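Local structure of mevalonate diphosphate decarboxylase (Legionella pneumophila, 3LTO) at residues P8-L13 with C151-A156; S37-S42 with N99-S104; Q179-S184 with V288-R293; I234-F239 with P278-D283; N272-G277 with T297-Q302. The protein probably catalyses the ATP-dependent decarboxylation of mevalonate 5-diphosphate to isopentenyl diphosphate in isoprenoid biosynthesis. All coordinates share one frame; numbering follows the deposited sequence.

Contact 1 of 5, residues P8-L13 with C151-A156; sequences PANIAL and CRSFYA. With SO4 (sulfate ion), chain C.
Asn-10 and Ser-153 owe their meeting to two first torsions. Asn-10 sets CG between its backbone N and carbonyl carbon (chi1 77°), which swings the amide across to the 151-156 loop. Ser-153 holds OG anti to its own carbonyl carbon (chi1 -72°), and the hydroxyl is presented to strand 2-12. That hydroxyl is used in both directions. It donates to Pro-8 O at 2.7 Å from OG, arriving somewhat tilted from the carbonyl plane, and it accepts Asn-10 ND2 at 3.0 Å from OG with an N-H...O angle of 163°. Because OG lies close to the plane of the Asn-10 amide and ND2 also bonds Ser-149 O, the amide has little freedom to turn. Pro-8 completes this end through its ring, whose CG rests 3.5 Å from Ser-153 O.

The site belongs to the diphosphomevalonate decarboxylase-like N-terminal domain, a member of the S5 clan, where strand 2-12 of the mixed sheet meets the loop that follows helix 136-144. Arg-152 crosses Asn-10 at about a right angle, guanidinium and amide being nearly perpendicular. Asn-10 OD1 sits at the guanidinium edge, 2.5 Å from Arg-152 NH1, whereas Ala-12 CB lies over one face. Arg-152 NE is hydrogen-bonded to Ser-31 OG. Arg-152 NH2 makes a nearly straight hydrogen bond of 2.7 Å to O2 of a sulfate probably taken up from the crystallisation liquor. Tyr-16 N, Met-17 N and Ser-149 OG also hold it, consistent with a pocket suited to anions. Ala-12 CB touches sulfate O1 at 3.3 Å.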
# COMPACT_ATOMS: atom_id res chain seq x y z
N PRO A 8 22.25 -4.15 -0.85
CA PRO A 8 22.79 -3.17 -1.79
C PRO A 8 22.22 -1.77 -1.59
O PRO A 8 21.15 -1.59 -1.03
CB PRO A 8 22.40 -3.75 -3.14
CG PRO A 8 21.05 -4.33 -2.85
CD PRO A 8 21.22 -4.99 -1.49
N ALA A 9 22.97 -0.77 -2.04
CA ALA A 9 22.50 0.60 -1.95
C ALA A 9 21.64 0.80 -3.19
O ALA A 9 21.62 -0.05 -4.08
CB ALA A 9 23.66 1.57 -1.96
N ASN A 10 20.92 1.90 -3.25
CA ASN A 10 20.10 2.16 -4.43
C ASN A 10 20.07 3.65 -4.63
O ASN A 10 20.22 4.41 -3.67
CB ASN A 10 18.69 1.57 -4.25
CG ASN A 10 17.80 2.41 -3.35
OD1 ASN A 10 17.39 3.52 -3.72
ND2 ASN A 10 17.49 1.89 -2.17
N ILE A 11 19.91 4.07 -5.88
CA ILE A 11 19.87 5.49 -6.23
C ILE A 11 18.55 5.84 -6.93
O ILE A 11 18.20 5.29 -7.97
CB ILE A 11 21.04 5.85 -7.17
CG1 ILE A 11 20.99 7.33 -7.52
CG2 ILE A 11 20.98 5.00 -8.43
CD1 ILE A 11 21.20 8.25 -6.34
N ALA A 12 17.82 6.78 -6.33
CA ALA A 12 16.53 7.21 -6.85
C ALA A 12 16.58 8.21 -8.00
O ALA A 12 17.30 9.21 -7.95
CB ALA A 12 15.70 7.78 -5.70
N LEU A 13 15.80 7.92 -9.05
CA LEU A 13 15.67 8.80 -10.21
C LEU A 13 14.51 9.77 -9.89
O LEU A 13 14.55 10.95 -10.26
CB LEU A 13 15.38 7.98 -11.47
CG LEU A 13 16.59 7.40 -12.21
CD1 LEU A 13 17.54 6.75 -11.23
CD2 LEU A 13 16.15 6.40 -13.27
N CYS A 151 13.64 0.24 1.86
CA CYS A 151 12.70 -0.75 1.34
C CYS A 151 12.91 -1.02 -0.14
O CYS A 151 12.55 -2.08 -0.64
CB CYS A 151 11.23 -0.33 1.60
SG CYS A 151 10.50 0.96 0.55
N ARG A 152 13.52 -0.05 -0.83
CA ARG A 152 13.80 -0.19 -2.25
C ARG A 152 15.02 -1.06 -2.54
O ARG A 152 15.22 -1.49 -3.68
CB ARG A 152 14.03 1.17 -2.89
CG ARG A 152 12.78 1.95 -3.16
CD ARG A 152 13.10 3.12 -4.06
NE ARG A 152 12.97 4.39 -3.37
CZ ARG A 152 13.98 5.10 -2.89
NH1 ARG A 152 15.23 4.67 -3.02
NH2 ARG A 152 13.74 6.24 -2.28
N SER A 153 15.82 -1.32 -1.51
CA SER A 153 17.02 -2.14 -1.71
C SER A 153 16.75 -3.65 -1.75
O SER A 153 17.65 -4.43 -2.04
CB SER A 153 18.06 -1.84 -0.63
OG SER A 153 18.63 -0.56 -0.85
N PHE A 154 15.50 -4.04 -1.48
CA PHE A 154 15.09 -5.44 -1.48
C PHE A 154 14.69 -5.93 -2.88
O PHE A 154 14.27 -7.08 -3.04
CB PHE A 154 13.91 -5.63 -0.52
CG PHE A 154 14.30 -5.56 0.93
CD1 PHE A 154 14.65 -6.71 1.62
CD2 PHE A 154 14.41 -4.33 1.58
CE1 PHE A 154 15.11 -6.65 2.94
CE2 PHE A 154 14.87 -4.25 2.90
CZ PHE A 154 15.22 -5.41 3.58
N TYR A 155 14.82 -5.06 -3.87
CA TYR A 155 14.45 -5.41 -5.24
C TYR A 155 15.52 -4.92 -6.19
O TYR A 155 16.25 -3.99 -5.88
CB TYR A 155 13.10 -4.78 -5.59
CG TYR A 155 12.03 -5.09 -4.56
CD1 TYR A 155 11.28 -6.26 -4.64
CD2 TYR A 155 11.82 -4.25 -3.47
CE1 TYR A 155 10.35 -6.59 -3.66
CE2 TYR A 155 10.89 -4.57 -2.47
CZ TYR A 155 10.16 -5.74 -2.58
OH TYR A 155 9.27 -6.09 -1.59
N ALA A 156 15.61 -5.56 -7.36
CA ALA A 156 16.59 -5.22 -8.38
C ALA A 156 16.12 -5.78 -9.73
O ALA A 156 15.35 -6.74 -9.77
CB ALA A 156 17.94 -5.81 -8.01
S SO4 C . 15.24 9.10 -1.87
O1 SO4 C . 14.22 8.81 -2.89
O2 SO4 C . 15.63 7.84 -1.23
O3 SO4 C . 16.40 9.73 -2.52
O4 SO4 C . 14.72 10.01 -0.84

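Contact 2 of 5, residues S37-S42 with N99-S104; sequences SNLLSS and NNFPHS
Asn-100 extends the pairing of Leu-40 and Ser-41 with the end of strand 93-99. Strands 31-47 and 93-99 are antiparallel neighbours in the mixed sheet of the N-terminal domain, and Ser-41 faces Asn-99 as a non-hydrogen-bonded pair. One residue on, Asn-100 N still bonds Leu-40 O at 3.0 Å, but beyond it a side chain replaces the strand.

From CB, which lies 4.0 Å from Leu-40 O, the Asn-100 side chain takes a first torsion of 69°, placing CG between backbone N and carbonyl carbon and turning the amide back along the 37-42 segment. OD1 then accepts Leu-40 N at 2.9 Å; this N-H is well aimed (165°), yet it reaches the oxygen from above the amide plane. At the tip, ND2 donates to Asn-38 O at 2.7 Å, lying in that carbonyl's plane and close to the plane of its own amide. Two backbone groups thus hold one amide, fixing its rotation, while Leu-40 CB packs beside ND2.

Phe-101 turns to the more buried side, against Leu-107 and Ser-112. Asn-99 CB stands over the centre of one face of its ring, and Asn-100 OD1 lies at its edge. The Leu-39 and Phe-101 side chains cross at about a right angle, with Leu-39 CB 4.0 Å from Phe-101 CD1. Ser-41 OG hydrogen-bonds Ser-112 OG, tying the strand to helix 110-129. Besides the Asn-100 N bond, Leu-40 O has a CA-H...O contact with Asn-99 CA (3.3 Å) and lies against Phe-101 CE1 (3.4 Å).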
# COMPACT_ATOMS: atom_id res chain seq x y z
N SER A 37 23.93 -2.93 -7.08
CA SER A 37 24.39 -4.22 -6.56
C SER A 37 25.86 -4.35 -6.15
O SER A 37 26.21 -5.27 -5.41
CB SER A 37 24.03 -5.32 -7.55
OG SER A 37 22.61 -5.47 -7.60
N ASN A 38 26.72 -3.45 -6.60
CA ASN A 38 28.13 -3.54 -6.24
C ASN A 38 28.46 -2.82 -4.93
O ASN A 38 29.42 -3.17 -4.26
CB ASN A 38 28.98 -2.98 -7.38
CG ASN A 38 28.85 -3.81 -8.65
OD1 ASN A 38 29.36 -4.93 -8.74
ND2 ASN A 38 28.16 -3.27 -9.65
N LEU A 39 27.66 -1.83 -4.55
CA LEU A 39 27.87 -1.12 -3.30
C LEU A 39 27.04 -1.85 -2.26
O LEU A 39 25.81 -1.91 -2.37
CB LEU A 39 27.43 0.34 -3.43
CG LEU A 39 28.11 1.20 -4.52
CD1 LEU A 39 27.53 2.62 -4.48
CD2 LEU A 39 29.62 1.24 -4.29
N LEU A 40 27.71 -2.41 -1.26
CA LEU A 40 27.03 -3.20 -0.24
C LEU A 40 27.31 -2.79 1.20
O LEU A 40 28.39 -2.32 1.54
CB LEU A 40 27.42 -4.68 -0.38
CG LEU A 40 27.10 -5.47 -1.66
CD1 LEU A 40 27.88 -6.77 -1.67
CD2 LEU A 40 25.60 -5.74 -1.73
N SER A 41 26.30 -2.97 2.05
CA SER A 41 26.43 -2.70 3.47
C SER A 41 26.33 -4.09 4.07
O SER A 41 25.64 -4.95 3.53
CB SER A 41 25.29 -1.83 3.99
OG SER A 41 25.56 -0.46 3.77
N SER A 42 27.03 -4.31 5.17
CA SER A 42 27.00 -5.61 5.82
C SER A 42 26.71 -5.47 7.29
O SER A 42 27.11 -4.51 7.93
CB SER A 42 28.35 -6.32 5.63
OG SER A 42 28.56 -6.63 4.27
N ASN A 99 30.60 -1.23 5.33
CA ASN A 99 30.28 -0.95 3.92
C ASN A 99 31.48 -1.37 3.09
O ASN A 99 32.59 -1.48 3.62
CB ASN A 99 30.05 0.54 3.68
CG ASN A 99 28.95 1.10 4.54
OD1 ASN A 99 27.83 0.59 4.57
ND2 ASN A 99 29.26 2.18 5.25
N ASN A 100 31.27 -1.60 1.80
CA ASN A 100 32.39 -1.97 0.95
C ASN A 100 32.84 -0.74 0.18
O ASN A 100 33.68 -0.82 -0.72
CB ASN A 100 32.01 -3.11 -0.00
CG ASN A 100 31.01 -2.70 -1.05
OD1 ASN A 100 30.48 -1.59 -1.03
ND2 ASN A 100 30.75 -3.60 -1.99
N PHE A 101 32.26 0.40 0.54
CA PHE A 101 32.64 1.66 -0.08
C PHE A 101 33.28 2.56 0.97
O PHE A 101 32.87 2.57 2.13
CB PHE A 101 31.45 2.37 -0.76
CG PHE A 101 30.14 2.25 -0.04
CD1 PHE A 101 29.45 1.04 -0.03
CD2 PHE A 101 29.56 3.36 0.55
CE1 PHE A 101 28.18 0.94 0.56
CE2 PHE A 101 28.29 3.28 1.15
CZ PHE A 101 27.60 2.07 1.15
N PRO A 102 34.30 3.33 0.57
CA PRO A 102 35.06 4.25 1.42
C PRO A 102 34.23 5.27 2.19
O PRO A 102 33.14 5.66 1.76
CB PRO A 102 36.02 4.92 0.44
CG PRO A 102 35.22 4.96 -0.82
CD PRO A 102 34.64 3.56 -0.85
N HIS A 103 34.76 5.71 3.32
CA HIS A 103 34.10 6.70 4.15
C HIS A 103 34.29 8.05 3.47
O HIS A 103 33.37 8.89 3.44
CB HIS A 103 34.73 6.71 5.54
CG HIS A 103 33.91 7.40 6.58
ND1 HIS A 103 33.53 8.72 6.47
CD2 HIS A 103 33.39 6.95 7.75
CE1 HIS A 103 32.81 9.05 7.53
NE2 HIS A 103 32.71 8.00 8.32
N SER A 104 35.48 8.25 2.92
CA SER A 104 35.85 9.47 2.22
C SER A 104 34.94 9.81 1.05
O SER A 104 34.80 10.97 0.68
CB SER A 104 37.29 9.36 1.72
OG SER A 104 37.41 8.29 0.79

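Contact 3 of 5, residues Q179-S184 with V288-R293; sequences QVIVIS and VHLLYR
The His-289 ring carries Val-180 on one face: CG1 stands 4.2 Å from the ring centroid and only 14° off its normal, a CH-pi contact. These residues belong to the antiparallel four-stranded sheet of the GHMP-type C-terminal domain, in which strands 177-182 and 288-292 are the two central neighbours. The two side chains lie side by side and point the same way, and the imidazole also meets the ring of His-178 with nearly parallel planes. The second flat pair is met differently. Gln-179, its chain extended beyond CG, brings OE1 to the edge of the Tyr-292 ring, 3.3 Å from CE2, with amide and ring almost perpendicular (88°). A water closes the pair, donating to Gln-179 OE1 at 2.6 Å and accepting from Tyr-292 OH at 2.5 Å.

Gln-179 with Leu-290 and Ile-181 with Val-288 are hydrogen-bonded pairs; Val-180 with His-289 between them is a non-hydrogen-bonded one. Each hydrogen-bonded pair contributes two backbone bonds, the shortest being Leu-290 N to Gln-179 O at 2.7 Å.

Ile-181, Val-288 and Leu-290 share the face covered by helix 258-274, against Ile-263, Thr-260 and Ile-267. Ile-183 extends this apolar row, its CD1 resting 4.2 Å from Val-288 CG2. Ile-181 reaches diagonally toward Leu-290 of the next hydrogen-bonded pair on the same face, its CD1 lying 4.1 Å from Leu-290 CD1.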
# COMPACT_ATOMS: atom_id res chain seq x y z
N GLN A 179 28.92 5.91 -11.89
CA GLN A 179 30.07 6.68 -11.42
C GLN A 179 29.61 7.82 -10.53
O GLN A 179 28.54 8.40 -10.74
CB GLN A 179 30.86 7.26 -12.60
CG GLN A 179 31.36 6.24 -13.60
CD GLN A 179 32.13 6.88 -14.74
OE1 GLN A 179 31.75 7.93 -15.25
NE2 GLN A 179 33.20 6.22 -15.17
N VAL A 180 30.43 8.15 -9.53
CA VAL A 180 30.12 9.22 -8.60
C VAL A 180 31.22 10.27 -8.55
O VAL A 180 32.38 9.96 -8.27
CB VAL A 180 29.93 8.68 -7.16
CG1 VAL A 180 29.41 9.78 -6.26
CG2 VAL A 180 28.98 7.49 -7.18
N ILE A 181 30.86 11.51 -8.85
CA ILE A 181 31.81 12.60 -8.79
C ILE A 181 31.76 13.09 -7.36
O ILE A 181 30.78 13.70 -6.93
CB ILE A 181 31.43 13.74 -9.74
CG1 ILE A 181 31.50 13.23 -11.19
CG2 ILE A 181 32.35 14.93 -9.53
CD1 ILE A 181 30.74 14.08 -12.18
N VAL A 182 32.81 12.80 -6.61
CA VAL A 182 32.89 13.17 -5.21
C VAL A 182 33.29 14.61 -5.01
O VAL A 182 34.40 15.00 -5.33
CB VAL A 182 33.90 12.29 -4.47
CG1 VAL A 182 33.88 12.60 -2.98
CG2 VAL A 182 33.59 10.83 -4.73
N ILE A 183 32.36 15.41 -4.47
CA ILE A 183 32.63 16.81 -4.20
C ILE A 183 32.69 16.94 -2.68
O ILE A 183 31.69 16.73 -1.99
CB ILE A 183 31.52 17.70 -4.79
CG1 ILE A 183 31.58 17.63 -6.31
CG2 ILE A 183 31.68 19.12 -4.30
CD1 ILE A 183 30.51 18.43 -7.02
N SER A 184 33.87 17.26 -2.16
CA SER A 184 34.09 17.40 -0.72
C SER A 184 33.06 18.24 0.01
O SER A 184 32.64 19.30 -0.46
CB SER A 184 35.49 17.95 -0.47
OG SER A 184 36.47 17.10 -1.04
N VAL A 288 27.78 13.96 -7.13
CA VAL A 288 26.98 13.94 -8.35
C VAL A 288 27.08 12.54 -8.95
O VAL A 288 28.18 12.04 -9.18
CB VAL A 288 27.48 14.98 -9.38
CG1 VAL A 288 26.71 14.82 -10.68
CG2 VAL A 288 27.29 16.39 -8.83
N HIS A 289 25.93 11.93 -9.19
CA HIS A 289 25.88 10.58 -9.74
C HIS A 289 25.66 10.52 -11.24
O HIS A 289 24.80 11.21 -11.81
CB HIS A 289 24.78 9.76 -9.06
CG HIS A 289 25.00 9.58 -7.59
ND1 HIS A 289 25.39 8.38 -7.04
CD2 HIS A 289 24.94 10.46 -6.56
CE1 HIS A 289 25.56 8.53 -5.73
NE2 HIS A 289 25.29 9.78 -5.42
N LEU A 290 26.46 9.69 -11.89
CA LEU A 290 26.37 9.48 -13.31
C LEU A 290 25.91 8.04 -13.54
O LEU A 290 26.34 7.13 -12.84
CB LEU A 290 27.73 9.69 -13.98
CG LEU A 290 28.46 11.02 -13.84
CD1 LEU A 290 29.67 11.02 -14.77
CD2 LEU A 290 27.52 12.18 -14.20
N LEU A 291 25.04 7.85 -14.52
CA LEU A 291 24.53 6.54 -14.89
C LEU A 291 24.64 6.44 -16.40
O LEU A 291 24.13 7.29 -17.13
CB LEU A 291 23.08 6.37 -14.45
CG LEU A 291 22.87 6.16 -12.95
CD1 LEU A 291 21.39 6.13 -12.63
CD2 LEU A 291 23.54 4.86 -12.52
N TYR A 292 25.33 5.40 -16.86
CA TYR A 292 25.55 5.16 -18.29
C TYR A 292 24.98 3.81 -18.67
O TYR A 292 24.92 2.91 -17.84
CB TYR A 292 27.05 5.13 -18.60
CG TYR A 292 27.77 6.46 -18.56
CD1 TYR A 292 27.75 7.32 -19.66
CD2 TYR A 292 28.52 6.83 -17.45
CE1 TYR A 292 28.45 8.52 -19.64
CE2 TYR A 292 29.24 8.03 -17.42
CZ TYR A 292 29.20 8.86 -18.52
OH TYR A 292 29.91 10.04 -18.51
N ARG A 293 24.58 3.68 -19.93
CA ARG A 293 24.07 2.42 -20.44
C ARG A 293 25.25 1.46 -20.59
O ARG A 293 26.39 1.90 -20.71
CB ARG A 293 23.42 2.62 -21.81
CG ARG A 293 22.10 3.36 -21.79
CD ARG A 293 21.45 3.37 -23.17
NE ARG A 293 21.69 4.62 -23.87
CZ ARG A 293 22.78 4.90 -24.57
NH1 ARG A 293 23.74 4.00 -24.69
NH2 ARG A 293 22.92 6.09 -25.13
O HOH W 1 32.02 9.57 -17.30

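Contact 4 of 5, residues I234-F239 with P278-D283; sequences ICWHEF and PVVTMD
Phe-239 and Met-282, a selenomethionine, form the tight end of this contact. Here helix 228-247 packs on strand 279-281, an outer strand of the C-terminal domain's antiparallel sheet. The short segments run almost parallel (8°) and their axes approach to 7.1 Å, and no hydrogen bond crosses between them. Contact is made by helix side chains against side chains and backbone of the strand.

Phe-239 sets CG between its backbone N and carbonyl carbon (chi1 83°), the crowded position, and the ring drops onto the strand. CD1 touches Met-282 CG at 3.6 Å and CE1 meets its SE, also at 3.6 Å. This is a Met-aromatic contact of oblique geometry, SE being 57° off the ring normal. On the other flank of the ring, CD2 comes to 3.5 Å from Val-280 O.

Toward the partly exposed side the fit is slacker. Trp-236 lies alongside Val-280 and presents its ring edge to it, CE3 to CB at 4.0 Å, with Phe-239 CZ over one indole face and Leu-264 and Glu-268 of helix 258-274 also against it. On the buried flank, near Leu-13, Cys-235 SG rests 3.9 Å from Val-279 CG1.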
# COMPACT_ATOMS: atom_id res chain seq x y z
N ILE A 234 14.46 14.52 -17.63
CA ILE A 234 13.52 14.38 -16.52
C ILE A 234 14.27 14.23 -15.20
O ILE A 234 13.97 14.92 -14.23
CB ILE A 234 12.62 13.14 -16.73
CG1 ILE A 234 11.83 13.29 -18.04
CG2 ILE A 234 11.65 13.00 -15.56
CD1 ILE A 234 11.12 12.02 -18.45
N CYS A 235 15.25 13.32 -15.15
CA CYS A 235 16.00 13.13 -13.91
C CYS A 235 16.72 14.41 -13.51
O CYS A 235 16.89 14.69 -12.32
CB CYS A 235 17.00 11.98 -14.06
SG CYS A 235 16.22 10.34 -14.17
N TRP A 236 17.13 15.18 -14.51
CA TRP A 236 17.83 16.44 -14.29
C TRP A 236 16.86 17.39 -13.57
O TRP A 236 17.19 17.96 -12.53
CB TRP A 236 18.25 17.02 -15.64
CG TRP A 236 19.13 18.25 -15.60
CD1 TRP A 236 18.73 19.55 -15.67
CD2 TRP A 236 20.57 18.27 -15.57
NE1 TRP A 236 19.82 20.38 -15.69
CE2 TRP A 236 20.96 19.62 -15.63
CE3 TRP A 236 21.56 17.28 -15.49
CZ2 TRP A 236 22.31 20.01 -15.62
CZ3 TRP A 236 22.89 17.66 -15.48
CH2 TRP A 236 23.26 19.02 -15.54
N HIS A 237 15.67 17.53 -14.14
CA HIS A 237 14.65 18.39 -13.58
C HIS A 237 14.28 17.93 -12.17
O HIS A 237 14.11 18.75 -11.27
CB HIS A 237 13.41 18.39 -14.49
CG HIS A 237 13.64 19.02 -15.82
ND1 HIS A 237 12.83 18.79 -16.91
CD2 HIS A 237 14.59 19.89 -16.24
CE1 HIS A 237 13.27 19.49 -17.94
NE2 HIS A 237 14.34 20.16 -17.56
N GLU A 238 14.17 16.62 -11.99
CA GLU A 238 13.82 16.05 -10.70
C GLU A 238 14.80 16.40 -9.56
O GLU A 238 14.37 16.91 -8.53
CB GLU A 238 13.67 14.53 -10.84
CG GLU A 238 13.49 13.77 -9.53
CD GLU A 238 12.10 13.89 -8.92
OE1 GLU A 238 11.27 14.66 -9.44
OE2 GLU A 238 11.85 13.21 -7.90
N PHE A 239 16.09 16.14 -9.73
CA PHE A 239 17.01 16.44 -8.63
C PHE A 239 17.21 17.94 -8.41
O PHE A 239 17.42 18.39 -7.28
CB PHE A 239 18.36 15.71 -8.81
CG PHE A 239 19.35 16.40 -9.72
CD1 PHE A 239 20.18 17.41 -9.24
CD2 PHE A 239 19.48 16.00 -11.05
CE1 PHE A 239 21.14 18.01 -10.07
CE2 PHE A 239 20.43 16.59 -11.88
CZ PHE A 239 21.26 17.60 -11.39
N PRO A 278 25.34 10.76 -20.04
CA PRO A 278 24.86 10.04 -18.86
C PRO A 278 23.59 10.61 -18.24
O PRO A 278 23.22 11.76 -18.46
CB PRO A 278 26.04 10.18 -17.91
CG PRO A 278 26.46 11.59 -18.15
CD PRO A 278 26.41 11.70 -19.67
N VAL A 279 22.91 9.77 -17.46
CA VAL A 279 21.74 10.21 -16.74
C VAL A 279 22.39 10.73 -15.46
O VAL A 279 23.35 10.12 -14.96
CB VAL A 279 20.79 9.03 -16.46
CG1 VAL A 279 19.82 9.39 -15.34
CG2 VAL A 279 20.01 8.70 -17.74
N VAL A 280 21.90 11.85 -14.95
CA VAL A 280 22.48 12.48 -13.76
C VAL A 280 21.48 12.73 -12.65
O VAL A 280 20.34 13.13 -12.90
CB VAL A 280 23.14 13.83 -14.15
CG1 VAL A 280 23.85 14.44 -12.95
CG2 VAL A 280 24.11 13.61 -15.31
N THR A 281 21.91 12.50 -11.41
CA THR A 281 21.08 12.73 -10.24
C THR A 281 21.95 13.10 -9.06
O THR A 281 23.16 12.87 -9.07
CB THR A 281 20.30 11.50 -9.78
OG1 THR A 281 20.14 10.58 -10.86
CG2 THR A 281 18.95 11.92 -9.28
N MSE A 282 21.28 13.63 -8.04
CA MSE A 282 21.90 14.03 -6.80
C MSE A 282 20.91 13.78 -5.67
O MSE A 282 19.70 13.93 -5.85
CB MSE A 282 22.21 15.52 -6.79
CG MSE A 282 23.19 16.01 -7.83
SE MSE A 282 23.64 17.86 -7.46
CE MSE A 282 25.04 17.56 -6.14
N ASP A 283 21.42 13.41 -4.50
CA ASP A 283 20.58 13.21 -3.33
C ASP A 283 20.80 14.42 -2.43
O ASP A 283 21.37 15.42 -2.87
CB ASP A 283 20.97 11.93 -2.60
CG ASP A 283 20.60 10.69 -3.37
OD1 ASP A 283 19.48 10.66 -3.94
OD2 ASP A 283 21.43 9.75 -3.42

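Contact 5 of 5, residues N272-G277 with T297-Q302; sequences NEKGDG and TDLARQ
Leu-299, Lys-274 and Gln-302 account for most of the surface buried here, where the end of helix 258-274 meets the first turns of helix 297-308. Leu-299 is the apolar centre. With CG anti to its backbone N (chi1 -173°), it extends its two methyl groups to different partners. CD2 meets the carboxylate of Asp-276 at 3.4 Å from OD2 and lies 3.9 Å from Gly-277 N, while CD1 touches the aliphatic stem of Lys-274, 4.2 Å from CG. Phe-270, a turn earlier in helix 258-274, packs on the same leucine.

Lys-274 slides past Leu-299 in the opposite direction. A bend at chi2 (-62°) sends the rest of its chain, straight from there on, toward Gln-302, whose own chain is extended and comes from the other side. NZ donates to Gln-302 OE1 at 2.7 Å, tilted from the amide plane. This bond links the two helices, while Glu-273, of the same helix as Lys-274, gives the ammonium a second partner in a salt bridge from NZ to OE2 (3.1 Å). Asp-276 directs its other oxygen, OD1, to a salt bridge with Arg-293.

Gly-275 takes a positive phi (74°) and is the first residue to leave the helix, a conformation that favours glycine and is common at helix C-termini. The chain can then turn toward strand 279-281, and the two helices, which both pack against the Ile-181 face of the antiparallel sheet, match the two-layer alpha/beta build of GHMP-type C-terminal domains.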
# COMPACT_ATOMS: atom_id res chain seq x y z
N ASN A 272 25.15 18.20 -25.44
CA ASN A 272 24.81 18.95 -26.65
C ASN A 272 25.75 18.60 -27.79
O ASN A 272 25.34 18.44 -28.93
CB ASN A 272 24.89 20.46 -26.38
CG ASN A 272 23.93 20.91 -25.31
OD1 ASN A 272 22.74 20.61 -25.35
ND2 ASN A 272 24.44 21.66 -24.34
N GLU A 273 27.03 18.47 -27.44
CA GLU A 273 28.08 18.15 -28.38
C GLU A 273 27.98 16.72 -28.93
O GLU A 273 27.99 16.52 -30.13
CB GLU A 273 29.44 18.33 -27.69
CG GLU A 273 30.64 18.06 -28.59
CD GLU A 273 31.89 17.68 -27.80
OE1 GLU A 273 32.22 18.37 -26.81
OE2 GLU A 273 32.55 16.69 -28.18
N LYS A 274 27.87 15.75 -28.03
CA LYS A 274 27.80 14.33 -28.40
C LYS A 274 26.43 13.83 -28.83
O LYS A 274 26.33 12.82 -29.53
CB LYS A 274 28.29 13.46 -27.24
CG LYS A 274 29.72 13.72 -26.79
CD LYS A 274 30.72 13.43 -27.90
CE LYS A 274 32.12 13.80 -27.47
NZ LYS A 274 33.12 13.65 -28.57
N GLY A 275 25.38 14.51 -28.39
CA GLY A 275 24.04 14.07 -28.73
C GLY A 275 23.68 12.84 -27.91
O GLY A 275 22.70 12.15 -28.19
N ASP A 276 24.48 12.58 -26.88
CA ASP A 276 24.27 11.43 -26.00
C ASP A 276 25.12 11.65 -24.75
O ASP A 276 26.11 12.39 -24.78
CB ASP A 276 24.68 10.14 -26.72
CG ASP A 276 24.34 8.88 -25.93
OD1 ASP A 276 23.32 8.88 -25.21
OD2 ASP A 276 25.08 7.88 -26.04
N GLY A 277 24.73 11.02 -23.65
CA GLY A 277 25.50 11.19 -22.43
C GLY A 277 24.95 10.40 -21.26
O GLY A 277 24.17 9.46 -21.45
N THR A 297 30.10 2.39 -22.40
CA THR A 297 31.40 2.29 -21.75
C THR A 297 32.43 3.26 -22.33
O THR A 297 33.10 3.97 -21.58
CB THR A 297 31.98 0.87 -21.83
OG1 THR A 297 31.07 -0.05 -21.22
CG2 THR A 297 33.33 0.79 -21.10
N ASP A 298 32.55 3.31 -23.65
CA ASP A 298 33.52 4.20 -24.27
C ASP A 298 33.17 5.67 -24.11
O ASP A 298 34.06 6.50 -23.92
CB ASP A 298 33.70 3.88 -25.75
CG ASP A 298 34.42 2.56 -25.97
OD1 ASP A 298 35.23 2.17 -25.09
OD2 ASP A 298 34.20 1.94 -27.03
N LEU A 299 31.89 6.01 -24.19
CA LEU A 299 31.49 7.41 -24.04
C LEU A 299 31.85 7.85 -22.62
O LEU A 299 32.34 8.96 -22.41
CB LEU A 299 29.99 7.57 -24.29
CG LEU A 299 29.47 9.01 -24.32
CD1 LEU A 299 30.16 9.77 -25.45
CD2 LEU A 299 27.96 9.01 -24.54
N ALA A 300 31.61 6.96 -21.67
CA ALA A 300 31.90 7.23 -20.26
C ALA A 300 33.39 7.47 -20.03
O ALA A 300 33.78 8.42 -19.36
CB ALA A 300 31.42 6.07 -19.40
N ARG A 301 34.22 6.59 -20.58
CA ARG A 301 35.66 6.73 -20.43
C ARG A 301 36.12 8.02 -21.11
O ARG A 301 37.02 8.70 -20.63
CB ARG A 301 36.38 5.52 -21.04
CG ARG A 301 37.90 5.56 -20.91
CD ARG A 301 38.56 4.27 -21.44
NE ARG A 301 39.99 4.46 -21.70
CZ ARG A 301 40.88 4.84 -20.79
NH1 ARG A 301 40.50 5.08 -19.54
NH2 ARG A 301 42.15 5.01 -21.13
N GLN A 302 35.48 8.36 -22.22
CA GLN A 302 35.83 9.58 -22.95
C GLN A 302 35.49 10.83 -22.12
O GLN A 302 36.25 11.79 -22.09
CB GLN A 302 35.09 9.62 -24.29
CG GLN A 302 35.31 10.90 -25.10
CD GLN A 302 34.54 10.90 -26.42
OE1 GLN A 302 34.55 11.89 -27.15
NE2 GLN A 302 33.87 9.79 -26.72

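How the contacts relate
Contacts 1 and 2 share the N-terminal sheet: Ala-9 N lies 3.1 Å from Leu-39 O, probably a hydrogen bond, and contact 2 is nested in the loop closed by contact 1. Contacts 3 and 4 share the C-terminal sheet, with Leu-291 O 2.8 Å from Val-279 N. Contact 5 lies farther out, its centre about 14 Å from that of contact 3, and the salt bridge from Arg-293 NH2 to Asp-276 OD1 (2.8 Å) ties them. Contact 1 also reaches the other domain, Leu-13 CG packing 3.6 Å from Cys-235 SG of contact 4. Lys-15 NZ hydrogen-bonds Ala-12 O and Met-282 O and makes a salt bridge with Asp-283, bridging the two domains; Tyr-16 and Met-17 hold the sulfate through backbone N.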